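Local structure of acetyltransferase-like, GNAT family (Bacteroides thetaiotaomicron, 3EY5) at residues A[16-21]-A[38-43]; A[22-27]-A[62-67]; A[76-81]-A[140-145]. The protein is probably an N-acetyltransferase of the GNAT family, expected to move an acetyl group from acetyl-CoA to an amine of a still unidentified substrate. All coordinates share one frame; numbering follows the deposited sequence.

Contact 1: A[16-21]-A[38-43]; sequences QHYKFM and EHLREY
Tyr18 and Arg41 meet where two helices of the GNAT fold, 15-28 and 37-46, pass with the axes of their short segments 12.5 Å apart and running at 132° to each other. So wide a gap has to be bridged by long side chains, and two kinds of contact do it. The first brings polar groups close without a hydrogen bond across the segments. The phenol of Tyr18, its CG swung anti to the backbone N (chi1 -172°), reaches across to the second helix, and its OH packs 3.1 Å from Arg41 CG and 3.3 Å from Leu40 CG. Although this OH also lies 3.2 Å from Arg41 N, the angle is too poor for a hydrogen bond. Arg41, bent at its third torsion, brings NH1 back to 3.7 Å from Tyr18 CE2, with the guanidinium plane turned steeply against the ring rather than stacked on it. The second kind is purely apolar: selenomethionine Met21 and Leu40 reach tip to tip, Met21 CE lying 3.9 Å from Leu40 CD2. Outside the two segments, Tyr18 and Met21 also touch Asn52 of strand 50-57, and Thr12 touches both Tyr18 and Arg41. With no hydrogen bond across the two segments, the helices are matched by shape and van der Waals contact, the phenol oxygen packed closely against the CG atoms of Leu40 and Arg41.

Contact 2: A[22-27]-A[62-67]; sequences EELLVE and IGFITY
Phe64 meets Leu24 and Leu25 at a helix-on-sheet interface of the acetyltransferase core, where helix 15-28 crosses strand 60-69 almost at a right angle (81° between the short segments, axes 8.8 Å apart). The phenyl ring rises from the strand and drives its far end against the helix backbone, so that CE2 of Phe64 lies 3.7 Å from Leu25 N. The two leucines receive it differently. Leu24 stands at the ring edge, its CD2 near the ring plane and 3.9 Å from Phe64 CD2. Leu25 comes across at about a right angle and sets its CD1 3.7 Å from Phe64 CZ, with its CB close behind. In GNAT proteins the first helices pack on one face of the central sheet, and here the packing falls next to an irregularity in that sheet: a classic beta bulge sets Ile62 and Gly63 jointly against Ile55. Gly63 presents only its backbone, and Leu24 CD2 settles 4.0 Å from Gly63 CA. Phe64 holds its CG between the backbone N and the carbonyl carbon (chi1 78°), a rotamer that brings the ring's CE2 and CZ against Leu25. Among its neighbours on the sheet are His78 and Ala80 of strand 74-81, whereas Leu25 is also covered by Leu37 and Leu40 of helix 37-46.

Contact 3: A[76-81]-A[140-145]; sequences VEHFAT and PPYKEG
Tyr142 and Glu77 are joined by a short hydrogen bond, Tyr142 OH donating to Glu77 OE2 at 2.6 Å, and the bond lands on strand 74-81, the fourth core strand of the GNAT fold, exactly at its beta bulge. The two side chains meet from the two sides of the contact: Glu77 extends beyond CG out of the strand, and Tyr142 comes in from the loop 140-145. OE2 receives the hydroxyl through its anti lone pair, away from OE1, and sits at the edge of the phenol ring, 3.3 Å from Tyr142 CE1. Carboxylate and ring are nearly coplanar, 21° apart. The other residue of the bulge, His78, offers a looser contact: its CE1 lies 3.5 Å from Tyr142 OH, while the rings, tilted by 28° with centroids 6.0 Å apart, are displaced until little of one lies over the other. Replacing Tyr142 by a phenylalanine would probably cost Glu77 OE2 one of its partners and free the ring to shift away from the carboxylate.

A second set of residues positions these groups. Arg35 NH2 makes a salt bridge with the same OE2 and Trp68 NE1 bonds to OE1, so both carboxylate oxygens are engaged and the rotation of the group is restrained. The imidazole is tethered through NE2 to the backbone O of Glu33, with Phe29 meeting the ring, and Tyr142 in turn lies against Tyr177. Further in, the bulge places Glu77 and His78 together opposite Thr66. In this family a bulge in the fourth strand lies beside the acetyl-CoA site, consistent with a location near the active centre. At the bulge, Thr66 OG1 accepts a hydrogen bond from the backbone N of His78.

From the N terminus, helix 15-28 supplies the first segment of two contacts. Its first part closes a loop of 16 residues on helix 37-46 in contact 1, and its next turns close a loop of 34 residues on strand 60-69 in contact 2. The segments alternate along the chain, so these two loops cross, and they meet physically where Leu40 CD2 lies 3.5 Å from Leu25 CD2. Contact 3 follows in series: strand 74-81, antiparallel partner of 60-69, reaches over 58 residues to the loop ahead of strand 149-156. Together the contacts tie the two early helices to the central sheet and strand 74-81 to the loop between the late strands 136-139 and 149-156.

Contact 1: A[16-21]-A[38-43]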
loop_
_atom_site.group_PDB
_atom_site.type_symbol
_atom_site.label_atom_id
_atom_site.label_comp_id
_atom_site.label_asym_id
_atom_site.label_seq_id
_atom_site.Cartn_x
_atom_site.Cartn_y
_atom_site.Cartn_z
ATOM N N GLN A 16 -10.666 2.669 18.567
ATOM C CA GLN A 16 -10.264 1.250 18.610
ATOM C C GLN A 16 -9.657 0.764 17.297
ATOM O O GLN A 16 -8.606 0.098 17.284
ATOM C CB GLN A 16 -11.413 0.325 19.025
ATOM C CG GLN A 16 -11.230 -1.128 18.557
ATOM C CD GLN A 16 -12.041 -2.127 19.353
ATOM O OE1 GLN A 16 -11.482 -2.973 20.053
ATOM N NE2 GLN A 16 -13.368 -2.047 19.239
ATOM N N HIS A 17 -10.320 1.100 16.196
ATOM C CA HIS A 17 -9.836 0.692 14.897
ATOM C C HIS A 17 -8.550 1.384 14.529
ATOM O O HIS A 17 -7.654 0.750 13.971
ATOM C CB HIS A 17 -10.886 0.911 13.835
ATOM C CG HIS A 17 -12.149 0.156 14.083
ATOM N ND1 HIS A 17 -12.178 -1.040 14.774
ATOM C CD2 HIS A 17 -13.431 0.420 13.723
ATOM C CE1 HIS A 17 -13.425 -1.477 14.827
ATOM N NE2 HIS A 17 -14.203 -0.608 14.198
ATOM N N TYR A 18 -8.434 2.669 14.826
ATOM C CA TYR A 18 -7.216 3.375 14.433
ATOM C C TYR A 18 -5.975 2.866 15.165
ATOM O O TYR A 18 -4.897 2.719 14.552
ATOM C CB TYR A 18 -7.332 4.887 14.554
ATOM C CG TYR A 18 -6.129 5.603 13.954
ATOM C CD1 TYR A 18 -6.129 6.018 12.613
ATOM C CD2 TYR A 18 -4.983 5.853 14.723
ATOM C CE1 TYR A 18 -5.027 6.669 12.069
ATOM C CE2 TYR A 18 -3.889 6.502 14.194
ATOM C CZ TYR A 18 -3.911 6.912 12.878
ATOM O OH TYR A 18 -2.799 7.550 12.363
ATOM N N LYS A 19 -6.134 2.597 16.458
ATOM C CA LYS A 19 -5.070 2.045 17.281
ATOM C C LYS A 19 -4.688 0.646 16.793
ATOM O O LYS A 19 -3.512 0.302 16.774
ATOM C CB LYS A 19 -5.497 1.988 18.745
ATOM C CG LYS A 19 -4.333 2.063 19.725
ATOM C CD LYS A 19 -4.828 2.344 21.138
ATOM C CE LYS A 19 -3.672 2.686 22.095
ATOM N NZ LYS A 19 -3.356 4.156 22.149
ATOM N N PHE A 20 -5.684 -0.147 16.403
ATOM C CA PHE A 20 -5.438 -1.442 15.791
ATOM C C PHE A 20 -4.561 -1.305 14.534
ATOM O O PHE A 20 -3.570 -2.011 14.390
ATOM C CB PHE A 20 -6.762 -2.146 15.428
ATOM C CG PHE A 20 -6.587 -3.366 14.541
ATOM C CD1 PHE A 20 -6.228 -4.598 15.088
ATOM C CD2 PHE A 20 -6.760 -3.276 13.156
ATOM C CE1 PHE A 20 -6.068 -5.719 14.272
ATOM C CE2 PHE A 20 -6.603 -4.398 12.335
ATOM C CZ PHE A 20 -6.256 -5.619 12.897
HETATM N N MSE A 21 -4.961 -0.422 13.625
HETATM C CA MSE A 21 -4.204 -0.149 12.394
HETATM C C MSE A 21 -2.756 0.259 12.742
HETATM O O MSE A 21 -1.779 -0.306 12.215
HETATM C CB MSE A 21 -4.918 0.946 11.575
HETATM C CG MSE A 21 -4.190 1.492 10.343
HETATM SE SE MSE A 21 -2.915 2.917 10.748
HETATM C CE MSE A 21 -2.102 3.055 8.972
ATOM N N GLU A 38 2.512 10.810 14.210
ATOM C CA GLU A 38 1.751 12.063 14.300
ATOM C C GLU A 38 1.304 12.559 12.922
ATOM O O GLU A 38 0.214 13.103 12.813
ATOM C CB GLU A 38 2.493 13.185 15.073
ATOM C CG GLU A 38 1.494 14.269 15.621
ATOM C CD GLU A 38 2.069 15.694 15.779
ATOM O OE1 GLU A 38 3.297 15.883 15.622
ATOM O OE2 GLU A 38 1.283 16.639 16.076
ATOM N N HIS A 39 2.140 12.355 11.894
ATOM C CA HIS A 39 1.835 12.765 10.511
ATOM C C HIS A 39 0.799 11.859 9.862
ATOM O O HIS A 39 -0.058 12.296 9.072
ATOM C CB HIS A 39 3.086 12.700 9.648
ATOM C CG HIS A 39 4.096 13.757 9.948
ATOM N ND1 HIS A 39 3.923 14.702 10.937
ATOM C CD2 HIS A 39 5.307 14.006 9.397
ATOM C CE1 HIS A 39 4.980 15.494 10.975
ATOM N NE2 HIS A 39 5.835 15.091 10.051
ATOM N N LEU A 40 0.933 10.570 10.140
ATOM C CA LEU A 40 0.008 9.589 9.618
ATOM C C LEU A 40 -1.414 9.895 10.130
ATOM O O LEU A 40 -2.393 9.784 9.396
ATOM C CB LEU A 40 0.471 8.218 10.040
ATOM C CG LEU A 40 -0.596 7.154 9.944
ATOM C CD1 LEU A 40 -0.982 6.896 8.465
ATOM C CD2 LEU A 40 -0.102 5.889 10.666
ATOM N N ARG A 41 -1.509 10.277 11.395
ATOM C CA ARG A 41 -2.779 10.754 11.951
ATOM C C ARG A 41 -3.330 11.943 11.162
ATOM O O ARG A 41 -4.512 11.953 10.781
ATOM C CB ARG A 41 -2.614 11.115 13.424
ATOM C CG ARG A 41 -2.362 9.898 14.310
ATOM C CD ARG A 41 -2.343 10.288 15.781
ATOM N NE ARG A 41 -3.659 10.724 16.257
ATOM C CZ ARG A 41 -4.525 9.942 16.903
ATOM N NH1 ARG A 41 -4.217 8.668 17.167
ATOM N NH2 ARG A 41 -5.695 10.441 17.292
ATOM N N GLU A 42 -2.461 12.913 10.890
ATOM C CA GLU A 42 -2.822 14.103 10.143
ATOM C C GLU A 42 -3.304 13.799 8.705
ATOM O O GLU A 42 -4.307 14.359 8.264
ATOM C CB GLU A 42 -1.653 15.091 10.153
ATOM C CG GLU A 42 -1.324 15.614 11.589
ATOM C CD GLU A 42 0.044 16.328 11.745
ATOM O OE1 GLU A 42 0.765 16.584 10.753
ATOM O OE2 GLU A 42 0.394 16.649 12.900
ATOM N N TYR A 43 -2.604 12.905 7.997
ATOM C CA TYR A 43 -2.986 12.505 6.638
ATOM C C TYR A 43 -4.355 11.828 6.670
ATOM O O TYR A 43 -5.231 12.110 5.851
ATOM C CB TYR A 43 -1.930 11.550 6.030
ATOM C CG TYR A 43 -0.706 12.225 5.405
ATOM C CD1 TYR A 43 -0.445 12.127 4.034
ATOM C CD2 TYR A 43 0.187 12.973 6.182
ATOM C CE1 TYR A 43 0.680 12.773 3.459
ATOM C CE2 TYR A 43 1.317 13.600 5.621
ATOM C CZ TYR A 43 1.559 13.496 4.273
ATOM O OH TYR A 43 2.660 14.124 3.731
#

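Contact 2: A[22-27]-A[62-67]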
loop_
_atom_site.group_PDB
_atom_site.type_symbol
_atom_site.label_atom_id
_atom_site.label_comp_id
_atom_site.label_asym_id
_atom_site.label_seq_id
_atom_site.Cartn_x
_atom_site.Cartn_y
_atom_site.Cartn_z
ATOM N N GLU A 22 -2.641 1.213 13.651
ATOM C CA GLU A 22 -1.365 1.761 14.092
ATOM C C GLU A 22 -0.408 0.734 14.756
ATOM O O GLU A 22 0.782 0.725 14.447
ATOM C CB GLU A 22 -1.640 2.905 15.065
ATOM C CG GLU A 22 -0.498 3.899 15.182
ATOM C CD GLU A 22 -0.842 5.033 16.122
ATOM O OE1 GLU A 22 -0.665 4.874 17.361
ATOM O OE2 GLU A 22 -1.314 6.080 15.615
ATOM N N GLU A 23 -0.923 -0.097 15.667
ATOM C CA GLU A 23 -0.129 -1.173 16.258
ATOM C C GLU A 23 0.371 -2.154 15.180
ATOM O O GLU A 23 1.548 -2.513 15.140
ATOM C CB GLU A 23 -0.919 -1.908 17.365
ATOM C CG GLU A 23 -0.113 -3.036 18.068
ATOM C CD GLU A 23 -0.365 -3.177 19.587
ATOM O OE1 GLU A 23 -1.448 -2.766 20.086
ATOM O OE2 GLU A 23 0.534 -3.713 20.289
ATOM N N LEU A 24 -0.537 -2.568 14.301
ATOM C CA LEU A 24 -0.225 -3.512 13.258
ATOM C C LEU A 24 0.806 -2.955 12.251
ATOM O O LEU A 24 1.747 -3.658 11.841
ATOM C CB LEU A 24 -1.526 -3.914 12.575
ATOM C CG LEU A 24 -1.453 -4.897 11.435
ATOM C CD1 LEU A 24 -0.612 -6.141 11.849
ATOM C CD2 LEU A 24 -2.888 -5.281 11.012
ATOM N N LEU A 25 0.623 -1.695 11.867
ATOM C CA LEU A 25 1.609 -0.964 11.066
ATOM C C LEU A 25 3.025 -0.971 11.674
ATOM O O LEU A 25 4.003 -1.267 10.990
ATOM C CB LEU A 25 1.172 0.494 10.900
ATOM C CG LEU A 25 2.101 1.423 10.105
ATOM C CD1 LEU A 25 2.169 1.064 8.641
ATOM C CD2 LEU A 25 1.670 2.891 10.312
ATOM N N VAL A 26 3.135 -0.637 12.954
ATOM C CA VAL A 26 4.455 -0.508 13.558
ATOM C C VAL A 26 5.106 -1.901 13.676
ATOM O O VAL A 26 6.324 -2.053 13.643
ATOM C CB VAL A 26 4.327 0.213 14.915
ATOM C CG1 VAL A 26 5.597 0.082 15.766
ATOM C CG2 VAL A 26 3.963 1.698 14.672
ATOM N N GLU A 27 4.270 -2.917 13.785
ATOM C CA GLU A 27 4.757 -4.273 13.939
ATOM C C GLU A 27 5.102 -4.922 12.615
ATOM O O GLU A 27 5.884 -5.856 12.589
ATOM C CB GLU A 27 3.776 -5.131 14.751
ATOM C CG GLU A 27 3.846 -4.882 16.251
ATOM C CD GLU A 27 5.230 -4.417 16.733
ATOM O OE1 GLU A 27 6.272 -5.052 16.389
ATOM O OE2 GLU A 27 5.280 -3.402 17.482
ATOM N N ILE A 62 -8.995 -7.819 10.593
ATOM C CA ILE A 62 -7.913 -8.750 10.254
ATOM C C ILE A 62 -6.740 -8.028 9.590
ATOM O O ILE A 62 -5.692 -8.633 9.352
ATOM C CB ILE A 62 -8.387 -9.893 9.287
ATOM C CG1 ILE A 62 -8.562 -9.372 7.851
ATOM C CG2 ILE A 62 -9.662 -10.653 9.855
ATOM C CD1 ILE A 62 -9.521 -10.197 7.012
ATOM N N GLY A 63 -6.924 -6.744 9.278
ATOM C CA GLY A 63 -5.932 -5.990 8.517
ATOM C C GLY A 63 -6.255 -4.528 8.300
ATOM O O GLY A 63 -7.240 -3.989 8.837
ATOM N N PHE A 64 -5.364 -3.862 7.572
ATOM C CA PHE A 64 -5.560 -2.463 7.183
ATOM C C PHE A 64 -4.943 -2.306 5.809
ATOM O O PHE A 64 -4.113 -3.121 5.384
ATOM C CB PHE A 64 -4.944 -1.452 8.188
ATOM C CG PHE A 64 -3.444 -1.302 8.055
ATOM C CD1 PHE A 64 -2.905 -0.374 7.179
ATOM C CD2 PHE A 64 -2.590 -2.132 8.759
ATOM C CE1 PHE A 64 -1.506 -0.252 7.021
ATOM C CE2 PHE A 64 -1.195 -2.023 8.620
ATOM C CZ PHE A 64 -0.655 -1.077 7.737
ATOM N N ILE A 65 -5.361 -1.263 5.114
ATOM C CA ILE A 65 -4.754 -0.901 3.867
ATOM C C ILE A 65 -4.934 0.582 3.758
ATOM O O ILE A 65 -5.979 1.136 4.128
ATOM C CB ILE A 65 -5.439 -1.636 2.648
ATOM C CG1 ILE A 65 -4.900 -1.129 1.296
ATOM C CG2 ILE A 65 -6.966 -1.456 2.672
ATOM C CD1 ILE A 65 -4.796 -2.239 0.249
ATOM N N THR A 66 -3.909 1.240 3.265
ATOM C CA THR A 66 -3.977 2.669 3.053
ATOM C C THR A 66 -3.710 2.855 1.575
ATOM O O THR A 66 -2.909 2.112 0.979
ATOM C CB THR A 66 -2.856 3.419 3.879
ATOM O OG1 THR A 66 -1.558 2.960 3.475
ATOM C CG2 THR A 66 -2.996 3.112 5.291
ATOM N N TYR A 67 -4.420 3.793 0.974
ATOM C CA TYR A 67 -4.226 4.066 -0.416
ATOM C C TYR A 67 -4.548 5.517 -0.742
ATOM O O TYR A 67 -5.267 6.224 -0.012
ATOM C CB TYR A 67 -5.041 3.080 -1.288
ATOM C CG TYR A 67 -6.525 3.310 -1.232
ATOM C CD1 TYR A 67 -7.117 4.286 -2.019
ATOM C CD2 TYR A 67 -7.344 2.565 -0.364
ATOM C CE1 TYR A 67 -8.472 4.524 -1.968
ATOM C CE2 TYR A 67 -8.739 2.799 -0.304
ATOM C CZ TYR A 67 -9.276 3.791 -1.102
ATOM O OH TYR A 67 -10.612 4.049 -1.083
#

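Contact 3: A[76-81]-A[140-145]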
loop_
_atom_site.group_PDB
_atom_site.type_symbol
_atom_site.label_atom_id
_atom_site.label_comp_id
_atom_site.label_asym_id
_atom_site.label_seq_id
_atom_site.Cartn_x
_atom_site.Cartn_y
_atom_site.Cartn_z
ATOM N N VAL A 76 -1.456 1.992 -3.626
ATOM C CA VAL A 76 -1.530 1.339 -2.329
ATOM C C VAL A 76 -0.239 1.651 -1.541
ATOM O O VAL A 76 0.886 1.259 -1.943
ATOM C CB VAL A 76 -1.811 -0.192 -2.423
ATOM C CG1 VAL A 76 -1.628 -0.822 -1.055
ATOM C CG2 VAL A 76 -3.258 -0.458 -2.957
ATOM N N GLU A 77 -0.383 2.394 -0.447
ATOM C CA GLU A 77 0.807 2.798 0.310
ATOM C C GLU A 77 1.221 1.685 1.289
ATOM O O GLU A 77 2.326 1.131 1.176
ATOM C CB GLU A 77 0.594 4.156 1.003
ATOM C CG GLU A 77 1.879 4.941 1.198
ATOM C CD GLU A 77 1.713 6.151 2.111
ATOM O OE1 GLU A 77 0.597 6.661 2.224
ATOM O OE2 GLU A 77 2.698 6.592 2.733
ATOM N N HIS A 78 0.351 1.318 2.221
ATOM C CA HIS A 78 0.643 0.148 3.032
ATOM C C HIS A 78 -0.504 -0.801 3.077
ATOM O O HIS A 78 -1.663 -0.426 2.975
ATOM C CB HIS A 78 0.989 0.528 4.454
ATOM C CG HIS A 78 2.225 1.343 4.564
ATOM N ND1 HIS A 78 2.201 2.702 4.765
ATOM C CD2 HIS A 78 3.521 0.999 4.465
ATOM C CE1 HIS A 78 3.435 3.163 4.805
ATOM N NE2 HIS A 78 4.258 2.148 4.630
ATOM N N PHE A 79 -0.141 -2.055 3.241
ATOM C CA PHE A 79 -1.090 -3.101 3.237
ATOM C C PHE A 79 -0.528 -4.205 4.138
ATOM O O PHE A 79 0.568 -4.693 3.889
ATOM C CB PHE A 79 -1.245 -3.596 1.800
ATOM C CG PHE A 79 -2.064 -4.816 1.680
ATOM C CD1 PHE A 79 -1.498 -5.998 1.186
ATOM C CD2 PHE A 79 -3.397 -4.809 2.063
ATOM C CE1 PHE A 79 -2.268 -7.180 1.079
ATOM C CE2 PHE A 79 -4.191 -5.975 1.948
ATOM C CZ PHE A 79 -3.625 -7.160 1.457
ATOM N N ALA A 80 -1.281 -4.583 5.173
ATOM C CA ALA A 80 -0.851 -5.661 6.059
ATOM C C ALA A 80 -2.029 -6.354 6.719
ATOM O O ALA A 80 -3.034 -5.720 7.046
ATOM C CB ALA A 80 0.123 -5.125 7.131
ATOM N N THR A 81 -1.915 -7.662 6.883
ATOM C CA THR A 81 -2.880 -8.433 7.692
ATOM C C THR A 81 -2.222 -8.855 9.000
ATOM O O THR A 81 -0.988 -8.889 9.098
ATOM C CB THR A 81 -3.319 -9.706 6.956
ATOM O OG1 THR A 81 -2.147 -10.496 6.672
ATOM C CG2 THR A 81 -4.055 -9.350 5.633
ATOM N N PRO A 140 11.318 7.396 -2.563
ATOM C CA PRO A 140 11.926 8.477 -1.787
ATOM C C PRO A 140 11.776 8.134 -0.312
ATOM O O PRO A 140 10.852 7.430 0.037
ATOM C CB PRO A 140 11.047 9.716 -2.120
ATOM C CG PRO A 140 10.341 9.368 -3.394
ATOM C CD PRO A 140 10.101 7.844 -3.265
ATOM N N PRO A 141 12.684 8.627 0.561
ATOM C CA PRO A 141 12.634 8.252 1.987
ATOM C C PRO A 141 11.462 8.895 2.712
ATOM O O PRO A 141 11.098 10.037 2.412
ATOM C CB PRO A 141 13.920 8.862 2.556
ATOM C CG PRO A 141 14.274 10.009 1.598
ATOM C CD PRO A 141 13.824 9.514 0.249
ATOM N N TYR A 142 10.900 8.192 3.689
ATOM C CA TYR A 142 9.957 8.840 4.594
ATOM C C TYR A 142 10.654 9.814 5.527
ATOM O O TYR A 142 10.093 10.854 5.867
ATOM C CB TYR A 142 9.176 7.815 5.404
ATOM C CG TYR A 142 8.061 7.153 4.624
ATOM C CD1 TYR A 142 6.897 7.856 4.312
ATOM C CD2 TYR A 142 8.171 5.843 4.187
ATOM C CE1 TYR A 142 5.854 7.258 3.584
ATOM C CE2 TYR A 142 7.110 5.222 3.431
ATOM C CZ TYR A 142 5.965 5.936 3.164
ATOM O OH TYR A 142 4.920 5.366 2.457
ATOM N N LYS A 143 11.853 9.492 5.997
ATOM C CA LYS A 143 12.525 10.468 6.856
ATOM C C LYS A 143 13.668 11.098 6.090
ATOM O O LYS A 143 14.444 10.391 5.457
ATOM C CB LYS A 143 13.018 9.851 8.171
ATOM C CG LYS A 143 12.170 8.690 8.752
ATOM C CD LYS A 143 10.690 9.030 8.861
ATOM C CE LYS A 143 9.939 7.870 9.449
ATOM N NZ LYS A 143 9.825 8.118 10.894
ATOM N N GLU A 144 13.743 12.429 6.127
ATOM C CA GLU A 144 14.795 13.139 5.401
ATOM C C GLU A 144 16.150 12.565 5.836
ATOM O O GLU A 144 16.432 12.420 7.031
ATOM C CB GLU A 144 14.729 14.665 5.635
ATOM C CG GLU A 144 15.479 15.518 4.566
ATOM C CD GLU A 144 14.548 16.120 3.474
ATOM O OE1 GLU A 144 14.731 17.312 3.101
ATOM O OE2 GLU A 144 13.631 15.419 2.989
ATOM N N GLY A 145 16.952 12.176 4.865
ATOM C CA GLY A 145 18.257 11.644 5.178
ATOM C C GLY A 145 18.358 10.144 5.158
ATOM O O GLY A 145 19.455 9.635 5.106
#